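Local coordinates for GDP-L-fucose synthase (Campylobacter jejuni subsp. jejuni serotype O:2, PDB 7M13), which makes GDP-D-glycero-L-gluco-heptose for the capsular polysaccharides of the bacterium, with NADPH bound in its Rossmann domain, at residues Ser111-Pro116 against Tyr135-Phe140; Ala74-Val77 against Asp82-Tyr85; Met89-Val94 against Gly141-Ala146. One frame throughout, in Å; residues are numbered along the deposited sequence.

How the contacts relate
Contacts 1 and 3 are buried and both reach NADP, whereas contact 2 is only partly buried. Helix 138-158 serves contacts 1 and 3, and helix 80-100 serves contacts 2 and 3, so the two helices tie the set together. Contact 1 is aromatic and apolar, a methyl group and a ring packed against a loop. Contact 2 sets an amide held at both ends, and two backbone oxygens, round the outer end of a phenylalanine ring. Contact 3 alone is bridged by hydrogen bonds, one direct and one pair through water. All three also border on the second subunit.

Contact 1 of 3, residues Ser111-Pro116 against Tyr135-Phe140; sequences SGYMYP and YGAYSF. With NAP (NADP nicotinamide-adenine-dinucleotide phosphate), chain E.
Tyr-113 turns one face of its ring to Ala-137, whose CB sits 3.6 Å from the ring centroid and 19° off the ring normal. This CH-pi contact is displaced toward the rim, and the methyl carbon comes closest at CD1, 3.4 Å from Tyr-113 CD1. Phe-140 meets the other side chains differently. Its ring runs aslant to that of Tyr-113, with CD2 of Phe-140 4.1 Å from CD2 of Tyr-113, while its edge is turned to Ser-111, where Phe-140 CE2 lies 3.7 Å from Ser-111 CB. With CG anti to the backbone N (chi1 177°), the phenylalanine reaches from the first turn of helix 138-158 toward the cofactor, its CZ 4.0 Å from O2D of NADP.

Ser-111 OG lies in the plane of the phenylalanine ring at its edge and accepts a nearly straight bond from Tyr-113 N (3.0 Å), closing an ST turn that ties the hydroxyl to the loop. Short-chain dehydrogenases/reductases typically place a Ser/Thr-Tyr-Lys triad here. Ser-111 and Lys-144 are consistent with that pattern; in the deposited chain Phe-140 stands where the tyrosine is expected, and it carries no hydroxyl.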
loop_
_atom_site.group_PDB
_atom_site.type_symbol
_atom_site.label_atom_id
_atom_site.label_comp_id
_atom_site.label_asym_id
_atom_site.label_seq_id
_atom_site.Cartn_x
_atom_site.Cartn_y
_atom_site.Cartn_z
ATOM N N SER B 111 -6.017 -0.148 11.853
ATOM C CA SER B 111 -6.820 -1.302 12.285
ATOM C C SER B 111 -5.886 -2.477 12.501
ATOM O O SER B 111 -4.922 -2.623 11.732
ATOM C CB SER B 111 -7.887 -1.623 11.244
ATOM O OG SER B 111 -8.380 -2.931 11.413
ATOM N N GLY B 112 -6.222 -3.344 13.439
ATOM C CA GLY B 112 -5.523 -4.621 13.627
ATOM C C GLY B 112 -5.547 -5.474 12.378
ATOM O O GLY B 112 -4.772 -6.409 12.295
ATOM N N TYR B 113 -6.432 -5.210 11.412
ATOM C CA TYR B 113 -6.422 -5.969 10.141
ATOM C C TYR B 113 -5.145 -5.655 9.367
ATOM O O TYR B 113 -4.876 -6.381 8.378
ATOM C CB TYR B 113 -7.647 -5.661 9.286
ATOM C CG TYR B 113 -8.932 -6.294 9.768
ATOM C CD1 TYR B 113 -9.039 -7.660 9.973
ATOM C CD2 TYR B 113 -10.054 -5.521 9.963
ATOM C CE1 TYR B 113 -10.230 -8.243 10.374
ATOM C CE2 TYR B 113 -11.253 -6.085 10.371
ATOM C CZ TYR B 113 -11.333 -7.445 10.591
ATOM O OH TYR B 113 -12.521 -7.986 10.977
ATOM N N MET B 114 -4.314 -4.742 9.884
ATOM C CA MET B 114 -3.019 -4.399 9.234
ATOM C C MET B 114 -1.935 -5.390 9.688
ATOM O O MET B 114 -0.797 -5.286 9.190
ATOM C CB MET B 114 -2.587 -2.974 9.597
ATOM C CG MET B 114 -1.633 -2.915 10.776
ATOM S SD MET B 114 -1.231 -1.217 11.262
ATOM C CE MET B 114 -2.744 -0.375 10.801
ATOM N N TYR B 115 -2.284 -6.308 10.598
ATOM C CA TYR B 115 -1.367 -7.319 11.131
ATOM C C TYR B 115 -1.650 -8.681 10.525
ATOM O O TYR B 115 -2.795 -9.010 10.208
ATOM C CB TYR B 115 -1.426 -7.358 12.659
ATOM C CG TYR B 115 -0.807 -6.166 13.322
ATOM C CD1 TYR B 115 0.532 -5.824 13.184
ATOM C CD2 TYR B 115 -1.588 -5.361 14.141
ATOM C CE1 TYR B 115 1.077 -4.731 13.841
ATOM C CE2 TYR B 115 -1.053 -4.274 14.808
ATOM C CZ TYR B 115 0.277 -3.945 14.640
ATOM O OH TYR B 115 0.804 -2.876 15.287
ATOM N N PRO B 116 -0.620 -9.545 10.446
ATOM C CA PRO B 116 -0.788 -10.894 9.909
ATOM C C PRO B 116 -1.877 -11.663 10.667
ATOM O O PRO B 116 -1.925 -11.565 11.883
ATOM C CB PRO B 116 0.567 -11.567 10.104
ATOM C CG PRO B 116 1.561 -10.408 10.141
ATOM C CD PRO B 116 0.784 -9.287 10.824
ATOM N N TYR B 135 -8.105 -13.012 4.872
ATOM C CA TYR B 135 -8.590 -12.912 3.484
ATOM C C TYR B 135 -9.683 -11.840 3.324
ATOM O O TYR B 135 -9.631 -11.003 2.388
ATOM C CB TYR B 135 -9.110 -14.265 3.021
ATOM C CG TYR B 135 -9.456 -14.200 1.573
ATOM C CD1 TYR B 135 -8.459 -14.361 0.637
ATOM C CD2 TYR B 135 -10.727 -13.867 1.148
ATOM C CE1 TYR B 135 -8.714 -14.227 -0.710
ATOM C CE2 TYR B 135 -11.010 -13.731 -0.208
ATOM C CZ TYR B 135 -9.989 -13.930 -1.126
ATOM O OH TYR B 135 -10.168 -13.844 -2.467
ATOM N N GLY B 136 -10.707 -11.841 4.170
ATOM C CA GLY B 136 -11.827 -10.912 3.997
ATOM C C GLY B 136 -11.382 -9.462 4.086
ATOM O O GLY B 136 -11.903 -8.598 3.323
ATOM N N ALA B 137 -10.421 -9.175 4.944
ATOM C CA ALA B 137 -9.984 -7.786 5.205
ATOM C C ALA B 137 -8.658 -7.523 4.494
ATOM O O ALA B 137 -7.969 -6.556 4.824
ATOM C CB ALA B 137 -9.900 -7.542 6.688
ATOM N N TYR B 138 -8.307 -8.338 3.510
ATOM C CA TYR B 138 -6.967 -8.257 2.871
ATOM C C TYR B 138 -6.742 -6.875 2.260
ATOM O O TYR B 138 -5.676 -6.241 2.440
ATOM C CB TYR B 138 -6.908 -9.350 1.807
ATOM C CG TYR B 138 -5.658 -9.464 0.968
ATOM C CD1 TYR B 138 -4.473 -10.013 1.455
ATOM C CD2 TYR B 138 -5.670 -9.040 -0.354
ATOM C CE1 TYR B 138 -3.354 -10.164 0.646
ATOM C CE2 TYR B 138 -4.568 -9.208 -1.178
ATOM C CZ TYR B 138 -3.408 -9.757 -0.675
ATOM O OH TYR B 138 -2.332 -9.913 -1.508
ATOM N N SER B 139 -7.681 -6.413 1.458
ATOM C CA SER B 139 -7.528 -5.130 0.751
ATOM C C SER B 139 -7.652 -3.948 1.708
ATOM O O SER B 139 -6.906 -2.959 1.558
ATOM C CB SER B 139 -8.435 -5.056 -0.419
ATOM O OG SER B 139 -9.788 -4.945 -0.032
ATOM N N PHE B 140 -8.518 -4.042 2.699
ATOM C CA PHE B 140 -8.665 -2.994 3.734
ATOM C C PHE B 140 -7.388 -2.910 4.564
ATOM O O PHE B 140 -6.867 -1.803 4.783
ATOM C CB PHE B 140 -9.873 -3.349 4.588
ATOM C CG PHE B 140 -10.101 -2.410 5.732
ATOM C CD1 PHE B 140 -10.830 -1.250 5.581
ATOM C CD2 PHE B 140 -9.597 -2.714 6.979
ATOM C CE1 PHE B 140 -11.031 -0.400 6.658
ATOM C CE2 PHE B 140 -9.817 -1.867 8.046
ATOM C CZ PHE B 140 -10.517 -0.716 7.879
HETATM P PA NAP E . -17.090 5.385 11.314
HETATM O O1A NAP E . -17.302 4.263 10.341
HETATM O O2A NAP E . -18.006 5.440 12.512
HETATM O O5B NAP E . -17.198 6.790 10.621
HETATM C C5B NAP E . -16.493 7.063 9.411
HETATM C C4B NAP E . -16.880 8.446 8.990
HETATM O O4B NAP E . -16.096 8.767 7.817
HETATM C C3B NAP E . -18.363 8.609 8.595
HETATM O O3B NAP E . -18.937 9.682 9.332
HETATM C C2B NAP E . -18.307 8.844 7.090
HETATM O O2B NAP E . -19.286 9.769 6.615
HETATM C C1B NAP E . -16.928 9.472 6.920
HETATM N N9A NAP E . -16.433 9.306 5.571
HETATM C C8A NAP E . -16.188 8.146 4.901
HETATM N N7A NAP E . -15.855 8.316 3.645
HETATM C C5A NAP E . -15.894 9.683 3.470
HETATM C C6A NAP E . -15.655 10.493 2.346
HETATM N N6A NAP E . -15.358 10.021 1.130
HETATM N N1A NAP E . -15.794 11.826 2.517
HETATM C C2A NAP E . -16.123 12.299 3.727
HETATM N N3A NAP E . -16.380 11.626 4.851
HETATM C C4A NAP E . -16.253 10.309 4.646
HETATM O O3 NAP E . -15.575 5.338 11.818
HETATM P PN NAP E . -15.019 4.848 13.218
HETATM O O1N NAP E . -15.616 3.529 13.518
HETATM O O2N NAP E . -15.191 5.972 14.161
HETATM O O5D NAP E . -13.460 4.662 12.862
HETATM C C5D NAP E . -12.544 5.714 13.061
HETATM C C4D NAP E . -11.180 5.213 12.680
HETATM O O4D NAP E . -10.792 4.125 13.564
HETATM C C3D NAP E . -11.067 4.670 11.249
HETATM O O3D NAP E . -9.777 4.964 10.694
HETATM C C2D NAP E . -11.255 3.196 11.474
HETATM O O2D NAP E . -10.769 2.388 10.407
HETATM C C1D NAP E . -10.491 2.983 12.765
HETATM N N1N NAP E . -10.916 1.733 13.434
HETATM C C2N NAP E . -12.198 1.551 13.871
HETATM C C3N NAP E . -12.585 0.366 14.399
HETATM C C7N NAP E . -13.969 0.107 14.878
HETATM O O7N NAP E . -14.200 -0.944 15.510
HETATM N N7N NAP E . -14.899 1.021 14.616
HETATM C C4N NAP E . -11.621 -0.703 14.569
HETATM C C5N NAP E . -10.273 -0.427 14.125
HETATM C C6N NAP E . -9.993 0.693 13.533
HETATM P P2B NAP E . -20.814 9.292 6.383
HETATM O O1X NAP E . -21.380 9.224 7.774
HETATM O O2X NAP E . -20.828 8.034 5.635
HETATM O O3X NAP E . -21.419 10.431 5.539
#

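Contact 2 of 3, residues Ala74-Val77 against Asp82-Tyr85; sequences AANV and DFIY
The side-chain oxygen OD1 of Asn-76 touches the ring of Phe-83, 3.4 Å from its CZ, while accepting a hydrogen bond from the backbone N of Gly-73. The other end of the same amide is held as well, because ND2 donates to the carbonyl oxygen of Pro-71. With both ends engaged by the preceding loop, the amide cannot readily flip or swing, and it presents a fixed flat surface to the phenylalanine.

Against that surface the ring arrives rim first. Asn-76 CG lies in the plane of the Phe-83 ring at its edge, and the amide and ring planes are inclined by 63°, so the two groups do not stack. Phe-83 CE2 lies 3.7 Å from Asn-76 ND2, which places both polar atoms of the amide beside the outer end of the ring. The torsion of Asn-76 matters here: CG stands between the backbone N and the carbonyl carbon (chi1 68°), which lets the side chain and its own backbone oxygen converge on one ring atom. Asn-76 O is 3.2 Å from Phe-83 CZ, and Val-77 O is 3.8 Å from Phe-83 CE1. No hydrogen bond crosses the contact; the carbonyl oxygens simply pack close to the ring's outer carbons.

Asn-76 is the third residue of a type I beta turn from Ala-74 to Val-77, in the loop that leads from strand 63-66 to helix 80-100. Phe-83, from the first turn of that helix, also packs on Leu-70 and Cys-72 of the loop and on Ser-139 and Phe-140, and so joins the loop after strand 63-66 and the start of helix 80-100 to helix 138-158.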
loop_
_atom_site.group_PDB
_atom_site.type_symbol
_atom_site.label_atom_id
_atom_site.label_comp_id
_atom_site.label_asym_id
_atom_site.label_seq_id
_atom_site.Cartn_x
_atom_site.Cartn_y
_atom_site.Cartn_z
ATOM N N ALA B 74 -18.616 -7.766 7.999
ATOM C CA ALA B 74 -19.166 -9.023 7.443
ATOM C C ALA B 74 -20.098 -8.700 6.276
ATOM O O ALA B 74 -20.001 -9.391 5.252
ATOM C CB ALA B 74 -19.901 -9.799 8.509
ATOM N N ALA B 75 -20.969 -7.703 6.432
ATOM C CA ALA B 75 -22.095 -7.432 5.503
ATOM C C ALA B 75 -21.562 -6.934 4.156
ATOM O O ALA B 75 -22.122 -7.315 3.106
ATOM C CB ALA B 75 -23.039 -6.421 6.092
ATOM N N ASN B 76 -20.541 -6.070 4.180
ATOM C CA ASN B 76 -20.098 -5.338 2.967
ATOM C C ASN B 76 -18.796 -5.916 2.429
ATOM O O ASN B 76 -18.189 -5.225 1.604
ATOM C CB ASN B 76 -19.968 -3.834 3.202
ATOM C CG ASN B 76 -18.847 -3.402 4.124
ATOM O OD1 ASN B 76 -18.145 -4.226 4.712
ATOM N ND2 ASN B 76 -18.662 -2.092 4.226
ATOM N N VAL B 77 -18.417 -7.132 2.836
ATOM C CA VAL B 77 -17.097 -7.757 2.534
ATOM C C VAL B 77 -16.916 -7.869 1.016
ATOM O O VAL B 77 -15.772 -7.886 0.581
ATOM C CB VAL B 77 -16.905 -9.112 3.249
ATOM C CG1 VAL B 77 -17.743 -10.217 2.627
ATOM C CG2 VAL B 77 -15.439 -9.523 3.295
ATOM N N ASP B 82 -13.363 -1.264 -3.344
ATOM C CA ASP B 82 -13.703 0.003 -2.685
ATOM C C ASP B 82 -12.857 0.150 -1.424
ATOM O O ASP B 82 -12.431 1.269 -1.138
ATOM C CB ASP B 82 -15.200 0.088 -2.421
ATOM C CG ASP B 82 -16.098 -0.099 -3.629
ATOM O OD1 ASP B 82 -15.612 0.107 -4.781
ATOM O OD2 ASP B 82 -17.303 -0.468 -3.400
ATOM N N PHE B 83 -12.651 -0.926 -0.681
ATOM C CA PHE B 83 -11.919 -0.822 0.598
ATOM C C PHE B 83 -10.519 -0.262 0.364
ATOM O O PHE B 83 -9.978 0.467 1.217
ATOM C CB PHE B 83 -11.775 -2.156 1.320
ATOM C CG PHE B 83 -13.071 -2.725 1.794
ATOM C CD1 PHE B 83 -13.267 -4.072 1.688
ATOM C CD2 PHE B 83 -14.051 -1.933 2.350
ATOM C CE1 PHE B 83 -14.456 -4.638 2.096
ATOM C CE2 PHE B 83 -15.256 -2.504 2.741
ATOM C CZ PHE B 83 -15.434 -3.848 2.628
ATOM N N ILE B 84 -9.875 -0.703 -0.708
ATOM C CA ILE B 84 -8.484 -0.263 -0.946
ATOM C C ILE B 84 -8.515 1.076 -1.685
ATOM O O ILE B 84 -7.834 2.022 -1.237
ATOM C CB ILE B 84 -7.598 -1.335 -1.605
ATOM C CG1 ILE B 84 -6.178 -0.776 -1.798
ATOM C CG2 ILE B 84 -8.156 -1.928 -2.893
ATOM C CD1 ILE B 84 -5.145 -1.821 -2.029
ATOM N N TYR B 85 -9.310 1.246 -2.739
ATOM C CA TYR B 85 -9.303 2.541 -3.453
ATOM C C TYR B 85 -9.736 3.702 -2.541
ATOM O O TYR B 85 -9.044 4.732 -2.489
ATOM C CB TYR B 85 -10.148 2.459 -4.719
ATOM C CG TYR B 85 -10.287 3.786 -5.412
ATOM C CD1 TYR B 85 -9.217 4.365 -6.073
ATOM C CD2 TYR B 85 -11.435 4.525 -5.323
ATOM C CE1 TYR B 85 -9.303 5.609 -6.684
ATOM C CE2 TYR B 85 -11.549 5.773 -5.917
ATOM C CZ TYR B 85 -10.480 6.318 -6.612
ATOM O OH TYR B 85 -10.587 7.562 -7.178
#

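Contact 3 of 3, residues Met89-Val94 against Gly141-Ala146; sequences MIQNNV and GAAKIA. With NAP (NADP nicotinamide-adenine-dinucleotide phosphate), chain E.
Gln-91 runs on extended beyond CG while Lys-144 bends at its second torsion (chi2 -62°), and between them these shapes bring the glutamine amide beside the lysine chain, Gln-91 OE1 lying 4.0 Å from Lys-144 CD. The amide spans the helix gap with both ends in use. Gln-91 NE2 donates to Ala-143 O over 2.9 Å with an N-H...O angle of 154°; the oxygen is close to the amide plane, yet the donor stands well above the plane of the carbonyl. At the other end, a water donates a hydrogen bond to Gln-91 OE1 (2.7 Å) and accepts one from Lys-144 NZ (2.8 Å).

Lys-144 NZ also grips the nicotinamide ribose, reaching NADP O3D at 2.8 Å and O2D at 3.1 Å, and bonds to Phe-109 O. Gln-91 is thus a second-shell residue that probably helps to steady the lysine through water.

The axes of 89-94 and 141-146 run nearly parallel, 12° apart and 10.1 Å at closest approach, as suits successive helices of a Rossmann fold. Ile-90 packs back on strand 63-66, while Ala-142 and Ala-146 of helix 138-158 meet Ile-149 and Leu-88 of the second subunit.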
loop_
_atom_site.group_PDB
_atom_site.type_symbol
_atom_site.label_atom_id
_atom_site.label_comp_id
_atom_site.label_asym_id
_atom_site.label_seq_id
_atom_site.Cartn_x
_atom_site.Cartn_y
_atom_site.Cartn_z
ATOM N N MET B 89 -7.405 6.758 -1.205
ATOM C CA MET B 89 -7.637 8.140 -1.656
ATOM C C MET B 89 -7.837 9.071 -0.441
ATOM O O MET B 89 -7.227 10.153 -0.428
ATOM C CB MET B 89 -8.806 8.275 -2.621
ATOM C CG MET B 89 -8.575 7.579 -3.995
ATOM S SD MET B 89 -7.155 8.227 -4.891
ATOM C CE MET B 89 -7.611 9.949 -4.957
ATOM N N ILE B 90 -8.634 8.671 0.525
ATOM C CA ILE B 90 -8.865 9.496 1.732
ATOM C C ILE B 90 -7.512 9.773 2.393
ATOM O O ILE B 90 -7.171 10.913 2.715
ATOM C CB ILE B 90 -9.870 8.822 2.665
ATOM C CG1 ILE B 90 -11.261 8.804 2.030
ATOM C CG2 ILE B 90 -9.863 9.560 3.998
ATOM C CD1 ILE B 90 -12.235 7.926 2.760
ATOM N N GLN B 91 -6.787 8.706 2.668
ATOM C CA GLN B 91 -5.480 8.773 3.349
ATOM C C GLN B 91 -4.550 9.689 2.557
ATOM O O GLN B 91 -3.921 10.632 3.141
ATOM C CB GLN B 91 -4.857 7.383 3.503
ATOM C CG GLN B 91 -5.619 6.467 4.458
ATOM C CD GLN B 91 -5.314 4.997 4.328
ATOM O OE1 GLN B 91 -6.067 4.183 4.886
ATOM N NE2 GLN B 91 -4.307 4.635 3.556
ATOM N N ASN B 92 -4.404 9.439 1.264
ATOM C CA ASN B 92 -3.398 10.151 0.454
ATOM C C ASN B 92 -3.809 11.625 0.360
ATOM O O ASN B 92 -2.964 12.525 0.505
ATOM C CB ASN B 92 -3.287 9.539 -0.936
ATOM C CG ASN B 92 -2.639 8.174 -0.944
ATOM O OD1 ASN B 92 -2.126 7.722 0.064
ATOM N ND2 ASN B 92 -2.708 7.550 -2.104
ATOM N N ASN B 93 -5.083 11.874 0.106
ATOM C CA ASN B 93 -5.537 13.274 -0.065
ATOM C C ASN B 93 -5.334 14.058 1.236
ATOM O O ASN B 93 -4.807 15.181 1.189
ATOM C CB ASN B 93 -6.994 13.306 -0.491
ATOM C CG ASN B 93 -7.247 12.837 -1.916
ATOM O OD1 ASN B 93 -6.337 12.825 -2.735
ATOM N ND2 ASN B 93 -8.493 12.466 -2.169
ATOM N N VAL B 94 -5.693 13.490 2.383
ATOM C CA VAL B 94 -5.608 14.270 3.646
ATOM C C VAL B 94 -4.145 14.376 4.076
ATOM O O VAL B 94 -3.695 15.461 4.436
ATOM C CB VAL B 94 -6.499 13.629 4.718
ATOM C CG1 VAL B 94 -6.267 14.228 6.085
ATOM C CG2 VAL B 94 -7.955 13.736 4.293
ATOM N N GLY B 141 -6.870 -4.056 5.006
ATOM C CA GLY B 141 -5.625 -4.085 5.795
ATOM C C GLY B 141 -4.482 -3.512 4.990
ATOM O O GLY B 141 -3.660 -2.792 5.554
ATOM N N ALA B 142 -4.389 -3.842 3.702
ATOM C CA ALA B 142 -3.322 -3.291 2.836
ATOM C C ALA B 142 -3.464 -1.770 2.790
ATOM O O ALA B 142 -2.427 -1.067 2.851
ATOM C CB ALA B 142 -3.348 -3.927 1.471
ATOM N N ALA B 143 -4.685 -1.239 2.653
ATOM C CA ALA B 143 -4.862 0.230 2.640
ATOM C C ALA B 143 -4.391 0.815 3.973
ATOM O O ALA B 143 -3.637 1.832 3.969
ATOM C CB ALA B 143 -6.299 0.558 2.355
ATOM N N LYS B 144 -4.675 0.153 5.082
ATOM C CA LYS B 144 -4.262 0.674 6.414
ATOM C C LYS B 144 -2.732 0.619 6.573
ATOM O O LYS B 144 -2.166 1.553 7.099
ATOM C CB LYS B 144 -4.964 -0.081 7.530
ATOM C CG LYS B 144 -6.439 0.276 7.669
ATOM C CD LYS B 144 -6.676 1.730 8.020
ATOM C CE LYS B 144 -8.053 1.946 8.598
ATOM N NZ LYS B 144 -8.321 3.375 8.857
ATOM N N ILE B 145 -2.093 -0.419 6.054
ATOM C CA ILE B 145 -0.614 -0.484 6.039
ATOM C C ILE B 145 -0.078 0.738 5.283
ATOM O O ILE B 145 0.872 1.415 5.741
ATOM C CB ILE B 145 -0.113 -1.812 5.430
ATOM C CG1 ILE B 145 -0.449 -3.003 6.330
ATOM C CG2 ILE B 145 1.369 -1.738 5.150
ATOM C CD1 ILE B 145 -0.191 -4.318 5.704
ATOM N N ALA B 146 -0.620 1.006 4.098
ATOM C CA ALA B 146 -0.106 2.103 3.255
ATOM C C ALA B 146 -0.323 3.432 3.988
ATOM O O ALA B 146 0.505 4.334 3.846
ATOM C CB ALA B 146 -0.806 2.131 1.922
HETATM P PA NAP E . -17.090 5.385 11.314
HETATM O O1A NAP E . -17.302 4.263 10.341
HETATM O O2A NAP E . -18.006 5.440 12.512
HETATM O O5B NAP E . -17.198 6.790 10.621
HETATM C C5B NAP E . -16.493 7.063 9.411
HETATM C C4B NAP E . -16.880 8.446 8.990
HETATM O O4B NAP E . -16.096 8.767 7.817
HETATM C C3B NAP E . -18.363 8.609 8.595
HETATM O O3B NAP E . -18.937 9.682 9.332
HETATM C C2B NAP E . -18.307 8.844 7.090
HETATM O O2B NAP E . -19.286 9.769 6.615
HETATM C C1B NAP E . -16.928 9.472 6.920
HETATM N N9A NAP E . -16.433 9.306 5.571
HETATM C C8A NAP E . -16.188 8.146 4.901
HETATM N N7A NAP E . -15.855 8.316 3.645
HETATM C C5A NAP E . -15.894 9.683 3.470
HETATM C C6A NAP E . -15.655 10.493 2.346
HETATM N N6A NAP E . -15.358 10.021 1.130
HETATM N N1A NAP E . -15.794 11.826 2.517
HETATM C C2A NAP E . -16.123 12.299 3.727
HETATM N N3A NAP E . -16.380 11.626 4.851
HETATM C C4A NAP E . -16.253 10.309 4.646
HETATM O O3 NAP E . -15.575 5.338 11.818
HETATM P PN NAP E . -15.019 4.848 13.218
HETATM O O1N NAP E . -15.616 3.529 13.518
HETATM O O2N NAP E . -15.191 5.972 14.161
HETATM O O5D NAP E . -13.460 4.662 12.862
HETATM C C5D NAP E . -12.544 5.714 13.061
HETATM C C4D NAP E . -11.180 5.213 12.680
HETATM O O4D NAP E . -10.792 4.125 13.564
HETATM C C3D NAP E . -11.067 4.670 11.249
HETATM O O3D NAP E . -9.777 4.964 10.694
HETATM C C2D NAP E . -11.255 3.196 11.474
HETATM O O2D NAP E . -10.769 2.388 10.407
HETATM C C1D NAP E . -10.491 2.983 12.765
HETATM N N1N NAP E . -10.916 1.733 13.434
HETATM C C2N NAP E . -12.198 1.551 13.871
HETATM C C3N NAP E . -12.585 0.366 14.399
HETATM C C7N NAP E . -13.969 0.107 14.878
HETATM O O7N NAP E . -14.200 -0.944 15.510
HETATM N N7N NAP E . -14.899 1.021 14.616
HETATM C C4N NAP E . -11.621 -0.703 14.569
HETATM C C5N NAP E . -10.273 -0.427 14.125
HETATM C C6N NAP E . -9.993 0.693 13.533
HETATM P P2B NAP E . -20.814 9.292 6.383
HETATM O O1X NAP E . -21.380 9.224 7.774
HETATM O O2X NAP E . -20.828 8.034 5.635
HETATM O O3X NAP E . -21.419 10.431 5.539
HETATM O O HOH W 1 -8.275 4.555 6.325
#